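Long-range contacts in Nitrate/nitrite binding protein NrtA (Synechocystis sp., PDB 2G29), which binds nitrate as the substrate-binding protein of an ABC transporter that takes up nitrate and probably also nitrite: residues 118-123 / 239-244; 38-43 / 91-96; 328-333 / 360-365; 95-100 / 164-169; 46-51 / 261-266. All coordinates share one frame; numbering follows the deposited sequence.

Contact 1: residues 118-123 / 239-244. With NO3 (nitrate ion), chain B.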
# COMPACT_ATOMS: atom_id res chain seq x y z
N LEU A 118 -8.04 7.19 7.92
CA LEU A 118 -8.69 8.47 7.54
C LEU A 118 -8.87 8.62 6.05
O LEU A 118 -9.76 9.35 5.60
CB LEU A 118 -7.88 9.65 8.05
CG LEU A 118 -7.62 9.63 9.57
CD1 LEU A 118 -6.79 10.88 9.93
CD2 LEU A 118 -8.92 9.57 10.34
N ALA A 119 -8.03 7.95 5.27
CA ALA A 119 -8.11 8.02 3.82
C ALA A 119 -7.32 6.87 3.22
O ALA A 119 -6.47 6.25 3.91
CB ALA A 119 -7.50 9.33 3.34
N ARG A 120 -7.55 6.61 1.95
CA ARG A 120 -6.73 5.63 1.23
C ARG A 120 -5.73 6.57 0.53
O ARG A 120 -6.15 7.53 -0.13
CB ARG A 120 -7.54 4.86 0.16
CG ARG A 120 -6.82 3.64 -0.42
CD ARG A 120 -6.82 2.50 0.61
NE ARG A 120 -8.21 2.09 0.85
CZ ARG A 120 -8.69 1.55 1.98
NH1 ARG A 120 -7.89 1.30 3.03
NH2 ARG A 120 -10.00 1.35 2.11
N LEU A 121 -4.43 6.35 0.71
CA LEU A 121 -3.45 7.21 0.05
C LEU A 121 -3.38 6.96 -1.47
O LEU A 121 -3.20 7.91 -2.25
CB LEU A 121 -2.06 7.02 0.68
CG LEU A 121 -1.86 7.80 1.98
CD1 LEU A 121 -0.53 7.47 2.59
CD2 LEU A 121 -1.92 9.32 1.69
N ASN A 122 -3.57 5.72 -1.91
CA ASN A 122 -3.48 5.39 -3.32
C ASN A 122 -4.09 4.06 -3.66
O ASN A 122 -4.34 3.24 -2.78
CB ASN A 122 -2.01 5.29 -3.77
CG ASN A 122 -1.36 3.98 -3.31
OD1 ASN A 122 -1.28 3.71 -2.11
ND2 ASN A 122 -0.93 3.16 -4.27
N VAL A 123 -4.36 3.88 -4.95
CA VAL A 123 -4.72 2.57 -5.50
C VAL A 123 -3.57 2.24 -6.49
O VAL A 123 -2.82 3.16 -6.93
CB VAL A 123 -6.09 2.52 -6.25
CG1 VAL A 123 -7.20 2.75 -5.26
CG2 VAL A 123 -6.15 3.51 -7.42
N GLU A 239 -4.49 0.26 -1.70
CA GLU A 239 -3.12 -0.05 -1.29
C GLU A 239 -2.75 0.62 0.03
O GLU A 239 -3.06 0.08 1.10
CB GLU A 239 -2.15 0.34 -2.42
CG GLU A 239 -0.67 0.09 -2.15
CD GLU A 239 -0.33 -1.32 -1.71
OE1 GLU A 239 -0.89 -2.31 -2.26
OE2 GLU A 239 0.56 -1.42 -0.83
N LYS A 240 -2.13 1.79 -0.01
CA LYS A 240 -1.77 2.46 1.25
C LYS A 240 -2.91 3.23 1.86
O LYS A 240 -3.85 3.66 1.17
CB LYS A 240 -0.58 3.41 1.05
CG LYS A 240 0.63 2.76 0.40
CD LYS A 240 1.24 1.68 1.33
CE LYS A 240 2.59 1.19 0.81
NZ LYS A 240 2.54 0.59 -0.60
N ALA A 241 -2.83 3.38 3.17
CA ALA A 241 -3.80 4.14 3.93
C ALA A 241 -3.10 5.25 4.69
O ALA A 241 -1.88 5.20 4.93
CB ALA A 241 -4.51 3.22 4.95
N PHE A 242 -3.87 6.27 5.03
CA PHE A 242 -3.36 7.31 5.92
C PHE A 242 -3.97 6.87 7.26
O PHE A 242 -5.18 7.01 7.54
CB PHE A 242 -3.85 8.71 5.50
CG PHE A 242 -3.51 9.81 6.49
CD1 PHE A 242 -2.39 9.76 7.29
CD2 PHE A 242 -4.33 10.93 6.57
CE1 PHE A 242 -2.06 10.80 8.16
CE2 PHE A 242 -4.01 11.98 7.45
CZ PHE A 242 -2.89 11.90 8.24
N GLY A 243 -3.13 6.26 8.09
CA GLY A 243 -3.61 5.79 9.38
C GLY A 243 -3.09 6.60 10.55
O GLY A 243 -1.96 7.10 10.50
N MET A 244 -3.88 6.71 11.60
CA MET A 244 -3.44 7.42 12.78
C MET A 244 -3.87 6.71 14.06
O MET A 244 -4.85 5.96 14.06
CB MET A 244 -4.02 8.86 12.79
CG MET A 244 -3.52 9.78 11.65
SD MET A 244 -3.62 11.55 12.08
CE MET A 244 -2.31 11.61 13.37
N NO3 B . 5.81 -1.22 -0.31
O1 NO3 B . 5.04 -0.53 -1.21
O2 NO3 B . 6.93 -1.96 -0.50
O3 NO3 B . 5.34 -1.19 1.13
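The antiparallel edge of one of the two mixed sheets of this solute-binding protein is made here, where Leu118, at the start of the 118-123 segment, meets Phe242 of the neighbouring strand. Leu118 N donates to Phe242 O at 2.9 Å, pointing almost straight down the carbonyl, and Phe242 N answers with a 2.8 Å bond to Ala119 O. Where strand 115-120 gives way to loop, Leu121 N still reaches Lys240 O (2.8 Å), though from above that carbonyl's plane. Asn122 then carries on the pairing with its side chain: with CG lodged between backbone N and carbonyl carbon (chi1 76°), OD1 swings back to accept from Lys240 N at 3.0 Å.

Apolar contacts fill one side of the pair. Leu118 CD1 lies 3.9 Å from Phe242 CE2 and also touches Met244 CG, while Leu121 packs its CG on Phe242 CB.

At the other end Lys240 runs into the ligand pocket. Its NZ donates to nitrate O1 at 2.8 Å and is salt-bridged to Glu239 OE2, also at 2.8 Å, with Asp44 as a further acidic partner. Glu239 OE2 accepts from Thr166 OG1 as well, and Trp73 and Gly211 bind the same nitrate. The start of strand 240-245 in the mixed sheet thus places Lys240, a nitrate-binding residue, at the ligand of a two-domain, C-clamp binding protein.

Contact 2: residues 38-43 / 91-96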
# COMPACT_ATOMS: atom_id res chain seq x y z
N GLY A 38 4.82 8.98 10.01
CA GLY A 38 5.85 8.18 9.37
C GLY A 38 5.55 7.84 7.92
O GLY A 38 4.38 7.90 7.48
N PHE A 39 6.61 7.58 7.15
CA PHE A 39 6.43 7.07 5.77
C PHE A 39 7.58 6.13 5.46
O PHE A 39 8.64 6.21 6.09
CB PHE A 39 6.40 8.20 4.72
CG PHE A 39 7.75 8.81 4.42
CD1 PHE A 39 8.50 8.38 3.31
CD2 PHE A 39 8.28 9.80 5.26
CE1 PHE A 39 9.74 8.94 3.04
CE2 PHE A 39 9.51 10.36 5.01
CZ PHE A 39 10.25 9.94 3.90
N ILE A 40 7.34 5.24 4.50
CA ILE A 40 8.37 4.34 4.00
C ILE A 40 8.69 4.91 2.60
O ILE A 40 7.78 5.45 1.91
CB ILE A 40 7.85 2.88 3.96
CG1 ILE A 40 7.68 2.31 5.38
CG2 ILE A 40 8.80 2.00 3.19
CD1 ILE A 40 6.90 3.16 6.32
N ALA A 41 9.95 4.82 2.19
CA ALA A 41 10.40 5.41 0.91
C ALA A 41 9.81 4.68 -0.28
O ALA A 41 10.41 3.74 -0.82
CB ALA A 41 11.93 5.39 0.83
N LEU A 42 8.62 5.14 -0.65
CA LEU A 42 7.79 4.61 -1.72
C LEU A 42 7.02 5.75 -2.37
O LEU A 42 6.56 6.65 -1.67
CB LEU A 42 6.77 3.63 -1.13
CG LEU A 42 7.41 2.41 -0.48
CD1 LEU A 42 6.45 1.80 0.52
CD2 LEU A 42 7.83 1.41 -1.54
N THR A 43 6.82 5.68 -3.69
CA THR A 43 6.11 6.73 -4.39
C THR A 43 4.73 6.99 -3.81
O THR A 43 4.28 8.14 -3.80
CB THR A 43 6.00 6.40 -5.86
OG1 THR A 43 7.29 6.02 -6.33
CG2 THR A 43 5.54 7.64 -6.66
N GLY A 91 0.93 8.81 13.42
CA GLY A 91 0.24 8.21 12.29
C GLY A 91 1.26 7.90 11.22
O GLY A 91 2.45 8.17 11.37
N ALA A 92 0.79 7.37 10.09
CA ALA A 92 1.71 6.98 9.04
C ALA A 92 1.05 6.68 7.71
O ALA A 92 -0.14 6.40 7.66
CB ALA A 92 2.41 5.67 9.47
N HIS A 93 1.88 6.75 6.67
CA HIS A 93 1.56 6.26 5.33
C HIS A 93 1.78 4.78 5.70
O HIS A 93 2.83 4.40 6.20
CB HIS A 93 2.59 6.86 4.33
CG HIS A 93 3.18 5.89 3.34
ND1 HIS A 93 2.60 5.57 2.13
CD2 HIS A 93 4.40 5.30 3.34
CE1 HIS A 93 3.45 4.84 1.41
NE2 HIS A 93 4.54 4.67 2.13
N ILE A 94 0.78 3.94 5.46
CA ILE A 94 0.83 2.56 5.94
C ILE A 94 0.07 1.55 5.08
O ILE A 94 -0.87 1.89 4.38
CB ILE A 94 0.29 2.56 7.40
CG1 ILE A 94 0.62 1.25 8.11
CG2 ILE A 94 -1.21 2.84 7.41
CD1 ILE A 94 0.62 1.40 9.68
N LEU A 95 0.51 0.30 5.13
CA LEU A 95 -0.20 -0.75 4.38
C LEU A 95 -1.62 -0.83 4.99
O LEU A 95 -1.78 -0.85 6.22
CB LEU A 95 0.51 -2.09 4.58
CG LEU A 95 2.01 -2.11 4.24
CD1 LEU A 95 2.58 -3.52 4.40
CD2 LEU A 95 2.22 -1.66 2.79
N THR A 96 -2.66 -0.92 4.16
CA THR A 96 -4.03 -0.95 4.70
C THR A 96 -4.31 -1.99 5.82
O THR A 96 -4.98 -1.67 6.77
CB THR A 96 -5.10 -1.09 3.55
OG1 THR A 96 -5.15 0.14 2.84
CG2 THR A 96 -6.50 -1.42 4.08
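Leu42 has CG anti to its carbonyl carbon (chi1 -63°) and continues nearly extended to CD1 (chi2 158°), a course that carries this methyl to the rim of the His93 imidazole. Ile40 N lies at the edge of the same ring, in its plane. The imidazole is therefore bordered along its edge by the backbone of Phe39 and Ile40 and by the Leu42 methyl, with Leu42 crossing it at about a right angle.

Behind the ring lies a short parallel beta pairing. Gly38 N donates to Gly91 O at 2.9 Å, and His93 N returns the bond to Gly38 O over the same length. Gly38 O is also approached by Ala92 CA at 3.2 Å, as a CA-H...O contact. At the bridge itself, the CA atoms of Gly38 and Ala92 stand 4.3 Å apart. Further along, His93 CB packs on Phe39 CB at 4.1 Å.

The chain turns a corner at His93, where the 91-95 strand is broken; the carbonyl O of His93 is buried without a partner. An alanine in place of His93 would probably leave a gap beside Leu42 and the backbone of Ile40, taking away the flat group that fills the space between the diverging chains. Ile40 also touches Trp73, a nitrate ligand, and His93 touches Lys240, another. The chemistry implies a division of labour: backbone bonds fix the strands where they run together, and one buried ring spans them where they part, beside residues that bind nitrate.

Contact 3: residues 328-333 / 360-365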
# COMPACT_ATOMS: atom_id res chain seq x y z
N SER A 328 -8.85 8.12 -3.19
CA SER A 328 -8.65 8.53 -1.83
C SER A 328 -9.74 8.06 -0.87
O SER A 328 -9.50 7.87 0.32
CB SER A 328 -8.53 10.05 -1.81
OG SER A 328 -8.36 10.53 -0.51
N TYR A 329 -10.95 7.86 -1.37
CA TYR A 329 -12.04 7.45 -0.47
C TYR A 329 -11.75 6.05 0.06
O TYR A 329 -11.59 5.11 -0.70
CB TYR A 329 -13.38 7.48 -1.22
CG TYR A 329 -14.52 7.08 -0.32
CD1 TYR A 329 -15.01 7.93 0.66
CD2 TYR A 329 -15.11 5.82 -0.44
CE1 TYR A 329 -16.04 7.54 1.51
CE2 TYR A 329 -16.14 5.41 0.40
CZ TYR A 329 -16.60 6.27 1.37
OH TYR A 329 -17.64 5.85 2.17
N PRO A 330 -11.68 5.90 1.40
CA PRO A 330 -11.37 4.59 2.00
C PRO A 330 -12.59 3.69 2.11
O PRO A 330 -13.29 3.66 3.10
CB PRO A 330 -10.79 4.96 3.35
CG PRO A 330 -11.62 6.18 3.75
CD PRO A 330 -11.81 6.95 2.42
N TYR A 331 -12.85 2.97 1.02
CA TYR A 331 -13.99 2.07 1.00
C TYR A 331 -13.89 1.00 2.10
O TYR A 331 -12.86 0.30 2.23
CB TYR A 331 -14.11 1.36 -0.36
CG TYR A 331 -14.57 2.23 -1.51
CD1 TYR A 331 -13.65 2.78 -2.39
CD2 TYR A 331 -15.93 2.48 -1.72
CE1 TYR A 331 -14.06 3.56 -3.46
CE2 TYR A 331 -16.34 3.27 -2.79
CZ TYR A 331 -15.41 3.79 -3.65
OH TYR A 331 -15.81 4.53 -4.76
N LYS A 332 -14.95 0.87 2.87
CA LYS A 332 -15.00 -0.18 3.90
C LYS A 332 -14.98 -1.58 3.24
O LYS A 332 -14.43 -2.51 3.83
CB LYS A 332 -16.27 -0.02 4.75
CG LYS A 332 -16.23 1.13 5.74
CD LYS A 332 -17.51 1.25 6.52
CE LYS A 332 -17.36 2.21 7.66
NZ LYS A 332 -18.61 2.26 8.49
N SER A 333 -15.55 -1.73 2.04
CA SER A 333 -15.55 -3.04 1.39
C SER A 333 -14.12 -3.48 1.09
O SER A 333 -13.80 -4.68 1.14
CB SER A 333 -16.38 -3.01 0.09
OG SER A 333 -15.86 -2.04 -0.81
N LYS A 360 -15.30 0.21 13.14
CA LYS A 360 -14.62 0.93 14.21
C LYS A 360 -13.34 1.62 13.71
O LYS A 360 -13.08 2.78 14.06
CB LYS A 360 -14.26 -0.01 15.38
CG LYS A 360 -13.46 0.68 16.51
CD LYS A 360 -13.34 -0.22 17.72
CE LYS A 360 -12.36 0.32 18.76
NZ LYS A 360 -10.96 -0.11 18.41
N VAL A 361 -12.55 0.94 12.88
CA VAL A 361 -11.29 1.50 12.38
C VAL A 361 -11.41 2.45 11.18
O VAL A 361 -10.71 3.45 11.11
CB VAL A 361 -10.35 0.33 12.03
CG1 VAL A 361 -9.06 0.80 11.32
CG2 VAL A 361 -10.01 -0.43 13.32
N ASN A 362 -12.27 2.10 10.24
CA ASN A 362 -12.44 2.90 9.04
C ASN A 362 -13.21 4.18 9.34
O ASN A 362 -14.32 4.13 9.86
CB ASN A 362 -13.15 2.06 7.95
CG ASN A 362 -13.34 2.83 6.67
OD1 ASN A 362 -14.11 3.80 6.62
ND2 ASN A 362 -12.64 2.40 5.61
N ARG A 363 -12.59 5.33 9.04
CA ARG A 363 -13.26 6.59 9.31
C ARG A 363 -13.61 7.33 8.03
O ARG A 363 -13.28 8.53 7.86
CB ARG A 363 -12.41 7.48 10.22
CG ARG A 363 -12.17 6.86 11.62
CD ARG A 363 -13.48 6.46 12.30
NE ARG A 363 -14.37 7.61 12.49
CZ ARG A 363 -14.26 8.49 13.48
NH1 ARG A 363 -13.32 8.38 14.41
NH2 ARG A 363 -15.10 9.53 13.52
N GLU A 364 -14.27 6.62 7.11
CA GLU A 364 -14.75 7.24 5.87
C GLU A 364 -15.67 8.42 6.22
O GLU A 364 -15.88 9.31 5.38
CB GLU A 364 -15.47 6.20 4.99
CG GLU A 364 -16.73 5.56 5.62
CD GLU A 364 -17.96 6.41 5.47
OE1 GLU A 364 -18.16 6.99 4.38
OE2 GLU A 364 -18.77 6.44 6.43
N ASP A 365 -16.27 8.40 7.41
CA ASP A 365 -17.12 9.52 7.84
C ASP A 365 -16.27 10.79 7.98
O ASP A 365 -16.71 11.87 7.57
CB ASP A 365 -17.85 9.22 9.17
CG ASP A 365 -16.89 8.90 10.32
OD1 ASP A 365 -15.95 8.09 10.16
OD2 ASP A 365 -17.11 9.48 11.42
O HOH W 1 -18.84 5.28 8.85
O HOH W 2 -16.95 3.72 10.62
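Two direct hydrogen bonds join the segments. Tyr329 OH donates to Glu364 OE1 at 2.5 Å, a short bond that comes in from above the carboxylate plane, with ring and carboxylate turned 75° apart. Arg368 forms a salt bridge with that same oxygen, which would be expected to steady its negative charge. Asn362 ND2 donates to Pro330 O at 2.9 Å, the acceptor lying in the amide plane, and bonds to Asp335 too. The other end of that amide closes an Asx turn, OD1 accepting from Glu364 N (2.9 Å), and bonds at both ends fix its rotation about chi2.

Water supplies the second kind of link. Lys332 NZ donates to two waters, one of which donates to Glu364 OE2 and the other to Asn362 O; the ammonium's direct charge partner is Asp359.

Van der Waals packing completes the contact. The extended Lys332 chain lays CG 3.5 Å from Asn362 CG, and Pro330 CG rests on Glu364 CB at 4.0 Å.

Outside the pair, Tyr329 meets the Trp367 ring edge-to-face, while Val361 and Arg363 form backbone bonds with Ile117. The start of helix 332-344 and the break between helices 354-361 and 364-373 are thus set against strand 115-120.

Contact 4: residues 95-100 / 164-169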
# COMPACT_ATOMS: atom_id res chain seq x y z
N LEU A 95 0.51 0.30 5.13
CA LEU A 95 -0.20 -0.75 4.38
C LEU A 95 -1.62 -0.83 4.99
O LEU A 95 -1.78 -0.85 6.22
CB LEU A 95 0.51 -2.09 4.58
CG LEU A 95 2.01 -2.11 4.24
CD1 LEU A 95 2.58 -3.52 4.40
CD2 LEU A 95 2.22 -1.66 2.79
N THR A 96 -2.66 -0.92 4.16
CA THR A 96 -4.03 -0.95 4.70
C THR A 96 -4.31 -1.99 5.82
O THR A 96 -4.98 -1.67 6.77
CB THR A 96 -5.10 -1.09 3.55
OG1 THR A 96 -5.15 0.14 2.84
CG2 THR A 96 -6.50 -1.42 4.08
N PRO A 97 -3.78 -3.23 5.72
CA PRO A 97 -4.08 -4.17 6.81
C PRO A 97 -3.47 -3.79 8.13
O PRO A 97 -4.02 -4.15 9.16
CB PRO A 97 -3.53 -5.53 6.34
CG PRO A 97 -2.77 -5.23 5.10
CD PRO A 97 -3.15 -3.90 4.57
N MET A 98 -2.39 -3.02 8.11
CA MET A 98 -1.73 -2.74 9.39
C MET A 98 -2.52 -2.05 10.49
O MET A 98 -2.41 -2.44 11.65
CB MET A 98 -0.35 -2.08 9.17
CG MET A 98 0.66 -3.09 8.58
SD MET A 98 2.22 -2.27 8.07
CE MET A 98 2.89 -1.86 9.71
N PRO A 99 -3.32 -1.02 10.18
CA PRO A 99 -4.07 -0.41 11.28
C PRO A 99 -4.98 -1.44 11.95
O PRO A 99 -5.22 -1.36 13.17
CB PRO A 99 -4.85 0.71 10.58
CG PRO A 99 -3.86 1.15 9.54
CD PRO A 99 -3.31 -0.15 8.99
N TYR A 100 -5.46 -2.43 11.19
CA TYR A 100 -6.31 -3.47 11.73
C TYR A 100 -5.50 -4.45 12.60
O TYR A 100 -5.89 -4.77 13.71
CB TYR A 100 -6.98 -4.25 10.58
CG TYR A 100 -8.08 -3.43 9.97
CD1 TYR A 100 -7.88 -2.67 8.80
CD2 TYR A 100 -9.32 -3.35 10.61
CE1 TYR A 100 -8.88 -1.86 8.31
CE2 TYR A 100 -10.33 -2.53 10.13
CZ TYR A 100 -10.10 -1.79 8.99
OH TYR A 100 -11.10 -0.97 8.55
N GLY A 164 0.84 -10.26 6.45
CA GLY A 164 -0.54 -9.86 6.48
C GLY A 164 -0.72 -8.54 5.75
O GLY A 164 -1.86 -8.06 5.58
N GLY A 165 0.39 -7.95 5.30
CA GLY A 165 0.29 -6.69 4.60
C GLY A 165 -0.15 -6.81 3.16
O GLY A 165 -0.37 -7.92 2.68
N THR A 166 -0.27 -5.68 2.46
CA THR A 166 -0.72 -5.73 1.07
C THR A 166 0.17 -6.59 0.16
O THR A 166 -0.36 -7.45 -0.55
CB THR A 166 -0.77 -4.28 0.47
OG1 THR A 166 0.54 -3.71 0.57
CG2 THR A 166 -1.77 -3.36 1.22
N HIS A 167 1.48 -6.40 0.17
CA HIS A 167 2.34 -7.16 -0.76
C HIS A 167 2.32 -8.64 -0.47
O HIS A 167 2.43 -9.44 -1.41
CB HIS A 167 3.77 -6.58 -0.77
CG HIS A 167 3.76 -5.11 -0.85
ND1 HIS A 167 3.65 -4.40 -2.02
CD2 HIS A 167 3.66 -4.20 0.15
CE1 HIS A 167 3.49 -3.12 -1.75
NE2 HIS A 167 3.50 -2.98 -0.43
N ASP A 168 2.21 -9.01 0.80
CA ASP A 168 2.10 -10.41 1.17
C ASP A 168 0.82 -10.95 0.50
O ASP A 168 0.82 -12.02 -0.14
CB ASP A 168 2.03 -10.49 2.71
CG ASP A 168 2.11 -11.91 3.26
OD1 ASP A 168 2.67 -12.80 2.58
OD2 ASP A 168 1.66 -12.11 4.41
N MET A 169 -0.29 -10.21 0.59
CA MET A 169 -1.53 -10.67 -0.06
C MET A 169 -1.40 -10.73 -1.59
O MET A 169 -1.83 -11.69 -2.21
CB MET A 169 -2.70 -9.74 0.28
CG MET A 169 -3.06 -9.63 1.76
SD MET A 169 -3.33 -11.19 2.65
CE MET A 169 -1.68 -11.47 3.35
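Leu95 CD2 meets the edge of the His167 ring, 3.7 Å from NE2, and touches Thr166 OG1 at 3.5 Å. In this two-domain C-clamp of the periplasmic-binding-protein type, the contact sets the start of helix 97-104, which follows a strand of one sheet, against the start of helix 166-177, which follows a strand of the other. The second Leu95 branch, CD1, covers Gly165 CA. Beside it, Pro97 CG presses on Gly165 CA at 3.4 Å, tighter than an ordinary carbon contact, and its CD packs on Thr166 CG2 (3.7 Å). Gly165, the N-cap residue, must be bare at this point, since a beta carbon would collide with Leu95 CD1.

A serine at Leu95 is likely to open a gap against Gly165 and Thr166 and take away the apolar support at one edge of the His167 ring, a nitrate-binding side chain.

One shell out, the Thr166 hydroxyl sits between its own backbone N and carbonyl carbon (chi1 58°), over one face of the His167 ring, and bonds to Glu239. Thr96 is tied through its hydroxyl to the carbonyl of Glu239, so one residue serves both segments. Gly164 O is held by Asn342. Asp168, salt-bridged to Arg172, holds the backbone just before the helix: its OD2 accepts from Gly164 N at 2.9 Å through the anti lone pair.

Contact 5: residues 46-51 / 261-266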
# COMPACT_ATOMS: atom_id res chain seq x y z
N ALA A 46 3.95 9.86 -1.52
CA ALA A 46 4.00 11.23 -2.07
C ALA A 46 3.03 12.23 -1.45
O ALA A 46 3.42 13.34 -1.14
CB ALA A 46 3.83 11.23 -3.59
N PRO A 47 1.76 11.86 -1.27
CA PRO A 47 0.83 12.84 -0.69
C PRO A 47 1.29 13.38 0.66
O PRO A 47 1.12 14.57 0.94
CB PRO A 47 -0.49 12.06 -0.60
CG PRO A 47 -0.10 10.64 -0.68
CD PRO A 47 1.10 10.59 -1.61
N LEU A 48 1.86 12.54 1.52
CA LEU A 48 2.30 13.02 2.82
C LEU A 48 3.52 13.95 2.73
O LEU A 48 3.63 14.93 3.49
CB LEU A 48 2.63 11.87 3.77
CG LEU A 48 1.48 10.95 4.17
CD1 LEU A 48 1.89 10.19 5.41
CD2 LEU A 48 0.20 11.74 4.45
N ILE A 49 4.41 13.66 1.78
CA ILE A 49 5.63 14.44 1.57
C ILE A 49 5.29 15.76 0.89
O ILE A 49 5.75 16.82 1.35
CB ILE A 49 6.63 13.60 0.74
CG1 ILE A 49 7.22 12.48 1.62
CG2 ILE A 49 7.76 14.48 0.22
CD1 ILE A 49 6.24 11.57 2.29
N ILE A 50 4.48 15.69 -0.16
CA ILE A 50 4.06 16.91 -0.89
C ILE A 50 3.25 17.82 0.05
O ILE A 50 3.32 19.05 -0.04
CB ILE A 50 3.23 16.53 -2.15
CG1 ILE A 50 4.18 16.12 -3.28
CG2 ILE A 50 2.39 17.71 -2.66
CD1 ILE A 50 5.20 17.13 -3.63
N ALA A 51 2.47 17.25 0.95
CA ALA A 51 1.73 18.11 1.88
C ALA A 51 2.70 18.99 2.68
O ALA A 51 2.35 20.10 3.06
CB ALA A 51 0.87 17.28 2.82
N MET A 261 -7.49 17.29 5.40
CA MET A 261 -7.71 18.20 4.28
C MET A 261 -6.37 18.50 3.58
O MET A 261 -6.34 18.57 2.35
CB MET A 261 -8.36 19.50 4.76
CG MET A 261 -9.79 19.25 5.28
SD MET A 261 -10.71 20.80 5.68
CE MET A 261 -9.83 21.29 6.96
N ALA A 262 -5.30 18.66 4.34
CA ALA A 262 -3.99 18.91 3.73
C ALA A 262 -3.58 17.72 2.87
O ALA A 262 -3.09 17.90 1.75
CB ALA A 262 -2.95 19.15 4.80
N VAL A 263 -3.81 16.50 3.38
CA VAL A 263 -3.46 15.31 2.60
C VAL A 263 -4.32 15.19 1.32
O VAL A 263 -3.83 14.81 0.26
CB VAL A 263 -3.60 14.04 3.47
CG1 VAL A 263 -3.52 12.76 2.61
CG2 VAL A 263 -2.44 14.00 4.50
N MET A 264 -5.61 15.51 1.40
CA MET A 264 -6.47 15.46 0.23
C MET A 264 -6.01 16.45 -0.85
O MET A 264 -6.01 16.13 -2.05
CB MET A 264 -7.89 15.84 0.63
CG MET A 264 -8.60 14.78 1.37
SD MET A 264 -10.26 15.35 1.81
CE MET A 264 -10.76 13.95 2.58
N GLU A 265 -5.66 17.67 -0.44
CA GLU A 265 -5.20 18.63 -1.44
C GLU A 265 -3.88 18.15 -2.02
O GLU A 265 -3.66 18.28 -3.21
CB GLU A 265 -5.02 20.02 -0.83
CG GLU A 265 -6.34 20.72 -0.50
CD GLU A 265 -6.28 22.18 -0.90
OE1 GLU A 265 -5.45 22.91 -0.33
OE2 GLU A 265 -7.06 22.59 -1.78
N ALA A 266 -3.02 17.55 -1.20
CA ALA A 266 -1.75 17.06 -1.74
C ALA A 266 -2.02 15.92 -2.70
O ALA A 266 -1.32 15.76 -3.72
CB ALA A 266 -0.83 16.60 -0.61
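Pro47 O is held within its own helix by Ala51 N at 3.0 Å and is pressed from the partner helix by Ala266 CB, which comes to 3.2 Å. With only a methyl on Ala266, the backbones can come close: the CA atoms of Pro47 and Ala266 are only 5.1 Å apart. The two short axes pass 8.2 Å from each other and cross steeply, at 106°, so that contact is concentrated around the crossing point.

Ala266 is the residue of its segment most covered by the partner helix. Its CB fits between Pro47 O and the side chains of the next turn, meeting Ala51 CB at 3.9 Å and Ile50 CG2 at 4.0 Å. Small groups on both helices keep the separation low here, and Leu48 and Val263 meet to one side. Leu48 starts away from the partner helix, but with CG anti to its carbonyl carbon (chi1 -65°) it turns CD2 back to Val263 CG2; at 3.5 Å this is a tight methyl pair. Val263 CG1, on the other branch, makes a looser contact with Pro47 CB (4.5 Å).

Neighbours close in from several directions. Leu121, just past strand 115-120, touches Pro47 and Val263, helix 276-284 covers Ala46 and Ile50, and Tyr57 reaches both Ala51 and Ala262. The side chains that meet are apolar, with the backbone carbonyls of Pro47 and Ala262 also in contact, and Glu265 turns aside to a salt bridge with Lys59. Two helices crossing almost perpendicularly over one face of a mixed sheet are the kind of layered packing found in an alpha/beta lobe of the binding-protein fold.

In the fold
Contacts 1 and 2 lie in one five-stranded sheet, their centres about 8 Å apart, where strands 91-95 and 240-245 are neighbours. Contact 5, about 11 Å from contact 1, lays two helices on that sheet and closes the longest loop, within which contacts 1 and 4 are nested. Contact 4 shares Leu95 and Thr96 with contact 2 and packs the start of helix 97-104 against that of helix 166-177, which follows a strand of the second sheet. Contact 3 comes last along the chain, about 17 Å from contact 2 between centres. Contacts 1, 2 and 4 hold or touch nitrate-binding residues; contacts 3 and 5 join helices to the first sheet.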